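Local coordinates for amino acid adenylation domain-containing protein (Bacillus stratosphericus LAMA 585, PDB 6ULY) that probably selects and adenylates an alpha-keto acid for nonribosomal depsipeptide synthesis, and is captured here with the resulting keto acyl adenylate bound, at residues A[202-206]-A[386-390]; A[413-419]-A[432-438]; A[472-476]-A[530-534]. All blocks are in the same frame, centred on the assembly; numbering follows the deposited sequence.

Interaction 1 of 3, residues A[202-206]-A[386-390]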
loop_
_atom_site.group_PDB
_atom_site.type_symbol
_atom_site.label_atom_id
_atom_site.label_comp_id
_atom_site.label_asym_id
_atom_site.label_seq_id
_atom_site.Cartn_x
_atom_site.Cartn_y
_atom_site.Cartn_z
ATOM N N GLY A 202 -27.411 12.823 -11.367
ATOM C CA GLY A 202 -26.504 13.878 -11.786
ATOM C C GLY A 202 -25.964 13.645 -13.183
ATOM O O GLY A 202 -25.885 14.572 -13.993
ATOM N N THR A 203 -25.590 12.400 -13.487
ATOM C CA THR A 203 -25.050 12.086 -14.806
ATOM C C THR A 203 -26.098 12.290 -15.894
ATOM O O THR A 203 -25.796 12.834 -16.963
ATOM C CB THR A 203 -24.525 10.648 -14.824
ATOM O OG1 THR A 203 -23.349 10.561 -14.007
ATOM C CG2 THR A 203 -24.194 10.194 -16.249
ATOM N N VAL A 204 -27.338 11.864 -15.639
ATOM C CA VAL A 204 -28.400 12.031 -16.630
ATOM C C VAL A 204 -28.641 13.509 -16.915
ATOM O O VAL A 204 -28.827 13.910 -18.071
ATOM C CB VAL A 204 -29.687 11.334 -16.150
ATOM C CG1 VAL A 204 -30.874 11.727 -17.028
ATOM C CG2 VAL A 204 -29.499 9.826 -16.146
ATOM N N ALA A 205 -28.640 14.342 -15.871
ATOM C CA ALA A 205 -28.930 15.761 -16.057
ATOM C C ALA A 205 -27.808 16.472 -16.804
ATOM O O ALA A 205 -28.071 17.329 -17.656
ATOM C CB ALA A 205 -29.168 16.432 -14.705
ATOM N N ALA A 206 -26.553 16.147 -16.486
ATOM C CA ALA A 206 -25.435 16.826 -17.136
ATOM C C ALA A 206 -25.331 16.442 -18.608
ATOM O O ALA A 206 -25.021 17.288 -19.455
ATOM C CB ALA A 206 -24.130 16.505 -16.406
ATOM N N PRO A 386 -18.387 19.958 -12.593
ATOM C CA PRO A 386 -19.018 18.894 -11.809
ATOM C C PRO A 386 -20.465 18.699 -12.226
ATOM O O PRO A 386 -21.147 19.637 -12.640
ATOM C CB PRO A 386 -18.922 19.403 -10.365
ATOM C CG PRO A 386 -17.931 20.511 -10.391
ATOM C CD PRO A 386 -17.978 21.098 -11.755
ATOM N N ILE A 387 -20.938 17.464 -12.100
ATOM C CA ILE A 387 -22.346 17.172 -12.347
ATOM C C ILE A 387 -23.154 17.808 -11.221
ATOM O O ILE A 387 -22.587 18.144 -10.171
ATOM C CB ILE A 387 -22.606 15.661 -12.442
ATOM C CG1 ILE A 387 -22.202 14.953 -11.145
ATOM C CG2 ILE A 387 -21.862 15.070 -13.637
ATOM C CD1 ILE A 387 -22.559 13.465 -11.134
ATOM N N PRO A 388 -24.459 18.008 -11.393
ATOM C CA PRO A 388 -25.271 18.531 -10.292
ATOM C C PRO A 388 -25.068 17.721 -9.020
ATOM O O PRO A 388 -24.966 16.494 -9.051
ATOM C CB PRO A 388 -26.703 18.406 -10.819
ATOM C CG PRO A 388 -26.564 18.495 -12.295
ATOM C CD PRO A 388 -25.237 17.866 -12.637
ATOM N N GLY A 389 -25.001 18.433 -7.893
ATOM C CA GLY A 389 -24.861 17.830 -6.592
ATOM C C GLY A 389 -23.437 17.704 -6.097
ATOM O O GLY A 389 -23.229 17.526 -4.890
ATOM N N ILE A 390 -22.452 17.803 -6.985
ATOM C CA ILE A 390 -21.054 17.579 -6.643
ATOM C C ILE A 390 -20.359 18.920 -6.472
ATOM O O ILE A 390 -20.576 19.855 -7.254
ATOM C CB ILE A 390 -20.349 16.734 -7.722
ATOM C CG1 ILE A 390 -20.960 15.328 -7.808
ATOM C CG2 ILE A 390 -18.856 16.668 -7.446
ATOM C CD1 ILE A 390 -20.567 14.406 -6.687
#
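The backbones of G202 and P388 come within 5.0 Å of each other, measured CA to CA, where the type II turn I387-I390 presses against one side of the helix. G202 has no side chain to hold the turn off, and its carbonyl lies against apolar carbon: P388 CD is 3.6 Å from G202 O. G202 O also accepts the helical hydrogen bond from A206 N (3.0 Å), which satisfies the oxygen while the proline ring rests beside it. I387 straddles the glycine. Its ethyl branch is set between the backbone N and the carbonyl carbon (chi1 60°), and the extended chain carries I387 CD1 to 4.0 Å from T203 N; the other branch ends with I387 CG2 3.9 Å from A206 CB. T203 OG1 is hydrogen-bonded to N199 O, and the same oxygen meets I387 CD1 only loosely, at 4.2 Å. Further along the helix, A205 CB reaches P388 CG at 4.1 Å. The turn is closed by I390 N to I387 O (3.2 Å), with G389 at a positive phi of 94°. I387 and T203 both also touch F342 of strand 338-342. This is helix-on-loop packing in the AMP-binding domain, joining helix 193-207 to the turn that leads from strand 385-386 of one sheet into strand 391-395 of another.

Interaction 2 of 3, residues A[413-419]-A[432-438]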
loop_
_atom_site.group_PDB
_atom_site.type_symbol
_atom_site.label_atom_id
_atom_site.label_comp_id
_atom_site.label_asym_id
_atom_site.label_seq_id
_atom_site.Cartn_x
_atom_site.Cartn_y
_atom_site.Cartn_z
ATOM N N LYS A 413 -16.913 16.668 -2.725
ATOM C CA LYS A 413 -18.032 16.644 -1.796
ATOM C C LYS A 413 -19.317 16.445 -2.585
ATOM O O LYS A 413 -19.516 17.073 -3.630
ATOM C CB LYS A 413 -18.122 17.941 -0.986
ATOM C CG LYS A 413 -19.152 17.898 0.144
ATOM C CD LYS A 413 -19.636 19.294 0.564
ATOM C CE LYS A 413 -18.501 20.273 0.738
ATOM N NZ LYS A 413 -18.956 21.540 1.384
ATOM N N GLY A 414 -20.189 15.574 -2.088
ATOM C CA GLY A 414 -21.469 15.380 -2.715
ATOM C C GLY A 414 -22.222 14.180 -2.193
ATOM O O GLY A 414 -21.790 13.490 -1.263
ATOM N N PRO A 415 -23.378 13.908 -2.796
ATOM C CA PRO A 415 -24.225 12.798 -2.352
ATOM C C PRO A 415 -23.902 11.453 -2.980
ATOM O O PRO A 415 -24.611 10.482 -2.694
ATOM C CB PRO A 415 -25.615 13.268 -2.786
ATOM C CG PRO A 415 -25.349 14.024 -4.058
ATOM C CD PRO A 415 -24.007 14.684 -3.882
ATOM N N THR A 416 -22.876 11.370 -3.825
ATOM C CA THR A 416 -22.542 10.139 -4.529
ATOM C C THR A 416 -21.461 9.333 -3.825
ATOM O O THR A 416 -21.058 8.282 -4.334
ATOM C CB THR A 416 -22.085 10.451 -5.958
ATOM O OG1 THR A 416 -20.774 11.027 -5.927
ATOM C CG2 THR A 416 -23.033 11.422 -6.637
ATOM N N THR A 417 -20.985 9.798 -2.673
ATOM C CA THR A 417 -19.861 9.154 -2.011
ATOM C C THR A 417 -20.291 7.837 -1.374
ATOM O O THR A 417 -21.397 7.712 -0.842
ATOM C CB THR A 417 -19.271 10.088 -0.952
ATOM O OG1 THR A 417 -18.760 11.269 -1.587
ATOM C CG2 THR A 417 -18.145 9.411 -0.201
ATOM N N MET A 418 -19.401 6.850 -1.443
ATOM C CA MET A 418 -19.635 5.553 -0.825
ATOM C C MET A 418 -19.909 5.696 0.669
ATOM O O MET A 418 -19.580 6.705 1.298
ATOM C CB MET A 418 -18.411 4.657 -1.017
ATOM C CG MET A 418 -17.138 5.265 -0.442
ATOM S SD MET A 418 -15.773 4.101 -0.270
ATOM C CE MET A 418 -14.530 5.165 0.449
ATOM N N LYS A 419 -20.502 4.647 1.247
ATOM C CA LYS A 419 -20.550 4.552 2.700
ATOM C C LYS A 419 -19.149 4.452 3.288
ATOM O O LYS A 419 -18.915 4.891 4.420
ATOM C CB LYS A 419 -21.367 3.337 3.142
ATOM C CG LYS A 419 -22.839 3.377 2.799
ATOM C CD LYS A 419 -23.565 2.263 3.536
ATOM C CE LYS A 419 -25.019 2.163 3.126
ATOM N NZ LYS A 419 -25.730 1.100 3.888
ATOM N N PHE A 432 -11.926 10.207 4.033
ATOM C CA PHE A 432 -13.009 11.078 4.493
ATOM C C PHE A 432 -12.410 12.162 5.383
ATOM O O PHE A 432 -12.179 11.947 6.576
ATOM C CB PHE A 432 -14.077 10.278 5.231
ATOM C CG PHE A 432 -14.862 9.331 4.350
ATOM C CD1 PHE A 432 -15.052 9.599 3.002
ATOM C CD2 PHE A 432 -15.412 8.173 4.879
ATOM C CE1 PHE A 432 -15.770 8.725 2.201
ATOM C CE2 PHE A 432 -16.131 7.297 4.082
ATOM C CZ PHE A 432 -16.311 7.575 2.743
ATOM N N GLN A 433 -12.154 13.333 4.802
ATOM C CA GLN A 433 -11.620 14.465 5.542
ATOM C C GLN A 433 -12.769 15.245 6.181
ATOM O O GLN A 433 -13.944 14.894 6.045
ATOM C CB GLN A 433 -10.784 15.357 4.624
ATOM C CG GLN A 433 -9.743 14.609 3.782
ATOM C CD GLN A 433 -8.586 14.052 4.599
ATOM O OE1 GLN A 433 -8.674 13.919 5.819
ATOM N NE2 GLN A 433 -7.491 13.722 3.920
ATOM N N ALA A 434 -12.431 16.320 6.888
ATOM C CA ALA A 434 -13.436 17.062 7.636
ATOM C C ALA A 434 -14.365 17.831 6.706
ATOM O O ALA A 434 -13.947 18.345 5.664
ATOM C CB ALA A 434 -12.768 18.031 8.613
ATOM N N ASP A 435 -15.638 17.902 7.097
ATOM C CA ASP A 435 -16.633 18.727 6.422
ATOM C C ASP A 435 -17.106 18.090 5.121
ATOM O O ASP A 435 -17.534 18.794 4.200
ATOM C CB ASP A 435 -16.078 20.130 6.158
ATOM C CG ASP A 435 -17.174 21.156 5.920
ATOM O OD1 ASP A 435 -18.014 21.348 6.826
ATOM O OD2 ASP A 435 -17.198 21.769 4.831
ATOM N N GLY A 436 -17.031 16.763 5.036
ATOM C CA GLY A 436 -17.617 16.039 3.925
ATOM C C GLY A 436 -16.756 15.928 2.689
ATOM O O GLY A 436 -17.281 15.621 1.614
ATOM N N TRP A 437 -15.450 16.156 2.800
ATOM C CA TRP A 437 -14.564 16.181 1.642
ATOM C C TRP A 437 -13.890 14.825 1.474
ATOM O O TRP A 437 -13.149 14.382 2.357
ATOM C CB TRP A 437 -13.518 17.285 1.780
ATOM C CG TRP A 437 -14.096 18.646 1.607
ATOM C CD1 TRP A 437 -14.313 19.574 2.581
ATOM C CD2 TRP A 437 -14.544 19.236 0.381
ATOM N NE1 TRP A 437 -14.866 20.707 2.038
ATOM C CE2 TRP A 437 -15.018 20.526 0.690
ATOM C CE3 TRP A 437 -14.587 18.799 -0.949
ATOM C CZ2 TRP A 437 -15.527 21.386 -0.280
ATOM C CZ3 TRP A 437 -15.096 19.654 -1.911
ATOM C CH2 TRP A 437 -15.559 20.933 -1.572
ATOM N N PHE A 438 -14.142 14.180 0.331
ATOM C CA PHE A 438 -13.506 12.914 -0.001
ATOM C C PHE A 438 -12.190 13.177 -0.721
ATOM O O PHE A 438 -12.154 13.908 -1.716
ATOM C CB PHE A 438 -14.409 12.042 -0.875
ATOM C CG PHE A 438 -13.727 10.806 -1.372
ATOM C CD1 PHE A 438 -13.690 9.663 -0.595
ATOM C CD2 PHE A 438 -13.085 10.799 -2.598
ATOM C CE1 PHE A 438 -13.045 8.525 -1.043
ATOM C CE2 PHE A 438 -12.438 9.663 -3.051
ATOM C CZ PHE A 438 -12.418 8.527 -2.272
#
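K413 lays its aliphatic chain across the indole of W437, a CH-pi contact in which K413 CE stands 3.7 Å from the centroid of the six-membered ring and 27° off the ring normal. Two parts of the chain do the touching: K413 CB lies above the CE3-CZ3 end of the W437 ring, 3.6 Å from W437 CZ3, and the bend at chi3 (-46°) keeps CE over the same face. The bend also points the ammonium group at D435, but the salt bridge is long, with K413 NZ 3.9 Å from D435 OD2, so it probably adds a loose electrostatic pull. Nearer the backbone, K413 CG lies 3.3 Å from G436 O. The second cluster is apolar and forms around F432. T417 comes at this ring from the opposite direction and obliquely, T417 CG2 to F432 CE1 at 3.4 Å, whereas the carbonyl oxygen of K419 sits at the ring's edge, near its plane. M418 sends its extended chain between two phenylalanines: M418 CE is 3.8 Å from F432 CZ and 4.0 Å from F438 CE1. F432 CD1 in turn meets the F438 ring edge-on, in the plane of that ring. In the next shell, the type II turn Q433-G436, with Q433 N hydrogen-bonded to W437 O, leads into W437, which also makes a cation-pi contact with R393. M418 also touches V431 of helix 425-431 and V189 of strand 188-192. Strands 408-413 and 438-447 pair antiparallel here, I412 with F438, and helix 425-431 belongs to the excursion between them. G436-W437-F438 opens the GWxxTGD signature of adenylate-forming enzymes, consistent with the side chain of F438 lying about 7 Å from the bound adenylate.

Interaction 3 of 3, residues A[472-476]-A[530-534]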
loop_
_atom_site.group_PDB
_atom_site.type_symbol
_atom_site.label_atom_id
_atom_site.label_comp_id
_atom_site.label_asym_id
_atom_site.label_seq_id
_atom_site.Cartn_x
_atom_site.Cartn_y
_atom_site.Cartn_z
ATOM N N GLU A 472 11.208 18.825 -15.092
ATOM C CA GLU A 472 12.514 19.462 -14.792
ATOM C C GLU A 472 13.637 18.446 -15.022
ATOM O O GLU A 472 14.673 18.829 -15.601
ATOM C CB GLU A 472 12.475 19.966 -13.350
ATOM C CG GLU A 472 13.480 21.054 -13.036
ATOM C CD GLU A 472 13.277 21.633 -11.647
ATOM O OE1 GLU A 472 12.175 21.437 -11.081
ATOM O OE2 GLU A 472 14.216 22.266 -11.131
ATOM N N ILE A 473 13.430 17.201 -14.583
ATOM C CA ILE A 473 14.410 16.088 -14.768
ATOM C C ILE A 473 14.630 15.873 -16.264
ATOM O O ILE A 473 15.790 15.785 -16.683
ATOM C CB ILE A 473 13.929 14.795 -14.076
ATOM C CG1 ILE A 473 13.819 14.986 -12.559
ATOM C CG2 ILE A 473 14.838 13.618 -14.434
ATOM C CD1 ILE A 473 13.175 13.832 -11.821
ATOM N N GLU A 474 13.546 15.798 -17.033
ATOM C CA GLU A 474 13.618 15.572 -18.496
ATOM C C GLU A 474 14.358 16.729 -19.182
ATOM O O GLU A 474 15.254 16.453 -19.991
ATOM C CB GLU A 474 12.216 15.387 -19.068
ATOM C CG GLU A 474 11.553 14.095 -18.627
ATOM C CD GLU A 474 10.061 14.072 -18.905
ATOM O OE1 GLU A 474 9.536 15.111 -19.361
ATOM O OE2 GLU A 474 9.430 13.023 -18.662
ATOM N N ALA A 475 14.015 17.978 -18.880
ATOM C CA ALA A 475 14.717 19.148 -19.454
ATOM C C ALA A 475 16.226 19.004 -19.219
ATOM O O ALA A 475 16.990 19.185 -20.185
ATOM C CB ALA A 475 14.177 20.437 -18.873
ATOM N N ILE A 476 16.647 18.690 -17.991
ATOM C CA ILE A 476 18.096 18.601 -17.643
ATOM C C ILE A 476 18.719 17.431 -18.403
ATOM O O ILE A 476 19.832 17.595 -18.938
ATOM C CB ILE A 476 18.319 18.488 -16.127
ATOM C CG1 ILE A 476 18.104 19.851 -15.460
ATOM C CG2 ILE A 476 19.705 17.924 -15.815
ATOM C CD1 ILE A 476 17.507 19.768 -14.083
ATOM N N THR A 530 24.520 16.626 -10.742
ATOM C CA THR A 530 25.070 17.984 -10.490
ATOM C C THR A 530 23.892 18.951 -10.348
ATOM O O THR A 530 23.661 19.425 -9.212
ATOM C CB THR A 530 26.101 18.378 -11.559
ATOM O OG1 THR A 530 27.203 17.475 -11.456
ATOM C CG2 THR A 530 26.601 19.801 -11.420
ATOM N N LYS A 531 23.137 19.150 -11.434
ATOM C CA LYS A 531 22.177 20.276 -11.573
ATOM C C LYS A 531 21.104 20.212 -10.478
ATOM O O LYS A 531 20.624 21.282 -10.067
ATOM C CB LYS A 531 21.551 20.297 -12.972
ATOM C CG LYS A 531 21.704 21.627 -13.700
ATOM C CD LYS A 531 23.132 21.951 -14.114
ATOM C CE LYS A 531 23.210 23.229 -14.934
ATOM N NZ LYS A 531 24.605 23.691 -15.132
ATOM N N MET A 532 20.729 19.019 -10.010
ATOM C CA MET A 532 19.601 18.861 -9.051
ATOM C C MET A 532 20.089 18.418 -7.663
ATOM O O MET A 532 19.243 18.370 -6.748
ATOM C CB MET A 532 18.562 17.864 -9.572
ATOM C CG MET A 532 18.078 18.185 -10.972
ATOM S SD MET A 532 16.512 17.380 -11.384
ATOM C CE MET A 532 15.336 18.616 -10.835
ATOM N N GLY A 533 21.382 18.131 -7.482
ATOM C CA GLY A 533 21.941 17.741 -6.172
ATOM C C GLY A 533 21.436 16.381 -5.712
ATOM O O GLY A 533 21.265 16.219 -4.489
ATOM N N LEU A 534 21.182 15.452 -6.645
ATOM C CA LEU A 534 20.887 14.022 -6.340
ATOM C C LEU A 534 22.209 13.246 -6.369
ATOM O O LEU A 534 23.204 13.770 -6.897
ATOM C CB LEU A 534 19.900 13.432 -7.360
ATOM C CG LEU A 534 18.400 13.652 -7.131
ATOM C CD1 LEU A 534 17.607 13.228 -8.362
ATOM C CD2 LEU A 534 17.889 12.906 -5.903
#
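Dispersion contacts between aliphatic and thioether groups carry this meeting of two helices, and M532 is at its centre. M532 CG packs against I476 CD1 at 3.5 Å, and its sulfur crosses the I473 side chain at about a right angle, M532 SD to I473 CG1 at 3.8 Å. A turn of chi3 to 90° then swings the terminal methyl along E472, so that M532 CE ends 3.7 Å from E472 CD. This last contact sets a methyl group against a carboxylate-bearing chain and is van der Waals in kind. K531 contributes only its base: K531 CB is 4.1 Å from I476 CG2, while the rest of the lysine leads away from the contact. The backbones stay well apart, with I476 and K531 7.5 Å from CA to CA, a gap bridged by side chains. At the second helix's end, G533 leaves helical geometry with a positive phi of 68°, and its N bonds to T530 O. Around this surface contact, I476 also touches H527 and I528 of helix 514-532. I473 turns inward to L503 and L505 of strand 502-509 and V488 of strand 483-491, so helix 470-477 packs against both the neighbouring helix and the strands.

In the fold
Interactions 1 and 2 are neighbours, with centres 16 Å apart, and they touch directly: G389 O lies 3.1 Å from P415 CD, and I390 CD1 is 3.5 Å from T416 OG1. The turn that meets helix 193-207 thus also backs the loop 413-419. Both lie near the pocket of the bound keto acyl adenylate, with the side chain of T203 about 8 Å and that of F438 about 7 Å away, though at these distances neither side chain is in contact with the ligand. Interaction 3 stands apart, its centre 43 Å from that of interaction 1 and 39 Å from that of interaction 2, consistent with its lying in the small C-terminal subdomain of adenylate-forming enzymes.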